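PKS (PDB 4OQJ) probably acts as a ketosynthase of oxazolomycin biosynthesis, extending polyketide chains carried on acyl carrier proteins. Local coordinates at residues A578-T583 against L630-G635. Sequence-based numbering, arbitrary orientation.
Sequences AAELGT and LRLLDG
Ala-578 O is gripped by two backbone N-H groups at the helix end that presents Glu-580 and Leu-581 to Leu-632. Thr-583 N donates to Ala-578 O at 3.1 Å, and Gly-582 N adds a weak bond to the same oxygen. Gly-582 N also reaches Ala-579 O. Gly-582 has positive phi (80°), and the turn is a Schellman motif that closes helix 568-581.

No hydrogen bond joins the two segments. The contact is apolar and small, burying 104 Å² in all. Leu-632 reaches over from helix 627-635 and uses both methyls on Glu-580. Leu-632 CD1 lies 4.0 Å from Glu-580 CB. The other methyl, Leu-632 CD2, lies 4.0 Å from Glu-580 CG. The leucine fork thus packs on the aliphatic base of the glutamate. A bend at chi2 (-79°) turns the Glu-580 carboxylate off the line of this base, and it makes no hydrogen bond to segment 630-635. Leu-632 CD1 also meets Leu-581 CD2, more loosely, at 4.5 Å.

This is surface packing between two helices, with the centre of the contact about 49 Å from the centre of the chain and remote from the large mixed sheet of the ketosynthase. Leu-632 also rests on Phe-598 and Tyr-602 of helix 594-610. Leu-581 in turn touches Leu-588 of helix 585-590, so four helices of this outlying region meet around the two leucines.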
loop_
_atom_site.group_PDB
_atom_site.type_symbol
_atom_site.label_atom_id
_atom_site.label_comp_id
_atom_site.label_asym_id
_atom_site.label_seq_id
_atom_site.Cartn_x
_atom_site.Cartn_y
_atom_site.Cartn_z
ATOM N N ALA A 578 31.219 17.548 -47.696
ATOM C CA ALA A 578 32.008 18.459 -48.528
ATOM C C ALA A 578 33.504 18.191 -48.345
ATOM O O ALA A 578 34.301 18.357 -49.277
ATOM C CB ALA A 578 31.675 19.906 -48.194
ATOM N N ALA A 579 33.879 17.783 -47.135
ATOM C CA ALA A 579 35.262 17.413 -46.846
ATOM C C ALA A 579 35.692 16.235 -47.718
ATOM O O ALA A 579 36.751 16.264 -48.348
ATOM C CB ALA A 579 35.417 17.073 -45.380
ATOM N N GLU A 580 34.851 15.207 -47.761
ATOM C CA GLU A 580 35.130 14.008 -48.544
ATOM C C GLU A 580 35.232 14.307 -50.035
ATOM O O GLU A 580 36.037 13.707 -50.740
ATOM C CB GLU A 580 34.034 12.960 -48.313
ATOM C CG GLU A 580 33.860 12.528 -46.866
ATOM C CD GLU A 580 34.896 11.520 -46.414
ATOM O OE1 GLU A 580 35.808 11.194 -47.205
ATOM O OE2 GLU A 580 34.789 11.055 -45.259
ATOM N N LEU A 581 34.398 15.222 -50.518
ATOM C CA LEU A 581 34.346 15.525 -51.944
ATOM C C LEU A 581 35.481 16.441 -52.370
ATOM O O LEU A 581 35.727 16.608 -53.560
ATOM C CB LEU A 581 33.013 16.177 -52.312
ATOM C CG LEU A 581 31.742 15.349 -52.119
ATOM C CD1 LEU A 581 30.543 16.128 -52.641
ATOM C CD2 LEU A 581 31.844 13.983 -52.787
ATOM N N GLY A 582 36.144 17.052 -51.394
ATOM C CA GLY A 582 37.244 17.960 -51.668
ATOM C C GLY A 582 36.825 19.361 -52.082
ATOM O O GLY A 582 37.633 20.099 -52.637
ATOM N N THR A 583 35.578 19.737 -51.803
ATOM C CA THR A 583 35.065 21.052 -52.192
ATOM C C THR A 583 34.570 21.836 -50.972
ATOM O O THR A 583 33.974 21.261 -50.064
ATOM C CB THR A 583 33.917 20.918 -53.207
ATOM O OG1 THR A 583 34.313 20.029 -54.256
ATOM C CG2 THR A 583 33.557 22.275 -53.797
ATOM N N LEU A 630 30.911 7.951 -54.757
ATOM C CA LEU A 630 30.694 6.513 -54.895
ATOM C C LEU A 630 31.082 5.794 -53.605
ATOM O O LEU A 630 30.372 4.891 -53.154
ATOM C CB LEU A 630 31.482 5.949 -56.085
ATOM C CG LEU A 630 31.018 6.379 -57.479
ATOM C CD1 LEU A 630 31.971 5.834 -58.547
ATOM C CD2 LEU A 630 29.581 5.934 -57.772
ATOM N N ARG A 631 32.191 6.208 -52.998
ATOM C CA ARG A 631 32.630 5.606 -51.741
ATOM C C ARG A 631 31.617 5.878 -50.632
ATOM O O ARG A 631 31.278 4.987 -49.856
ATOM C CB ARG A 631 34.007 6.135 -51.330
ATOM N N LEU A 632 31.140 7.115 -50.558
ATOM C CA LEU A 632 30.184 7.494 -49.533
ATOM C C LEU A 632 28.915 6.667 -49.664
ATOM O O LEU A 632 28.336 6.254 -48.661
ATOM C CB LEU A 632 29.859 8.987 -49.623
ATOM C CG LEU A 632 30.916 9.932 -49.052
ATOM C CD1 LEU A 632 30.560 11.384 -49.350
ATOM C CD2 LEU A 632 31.080 9.728 -47.551
ATOM N N LEU A 633 28.486 6.427 -50.903
ATOM C CA LEU A 633 27.304 5.614 -51.149
ATOM C C LEU A 633 27.555 4.175 -50.723
ATOM O O LEU A 633 26.659 3.516 -50.195
ATOM C CB LEU A 633 26.897 5.668 -52.618
ATOM C CG LEU A 633 26.162 6.932 -53.073
ATOM C CD1 LEU A 633 25.877 6.855 -54.555
ATOM C CD2 LEU A 633 24.856 7.148 -52.301
ATOM N N ASP A 634 28.775 3.692 -50.951
ATOM C CA ASP A 634 29.160 2.350 -50.524
ATOM C C ASP A 634 29.157 2.237 -49.005
ATOM O O ASP A 634 28.677 1.251 -48.452
ATOM C CB ASP A 634 30.544 1.987 -51.069
ATOM C CG ASP A 634 30.491 1.450 -52.484
ATOM O OD1 ASP A 634 29.875 0.383 -52.691
ATOM O OD2 ASP A 634 31.078 2.081 -53.389
ATOM N N GLY A 635 29.691 3.261 -48.344
ATOM C CA GLY A 635 29.781 3.295 -46.898
ATOM C C GLY A 635 28.449 3.169 -46.184
ATOM O O GLY A 635 28.362 2.492 -45.162
#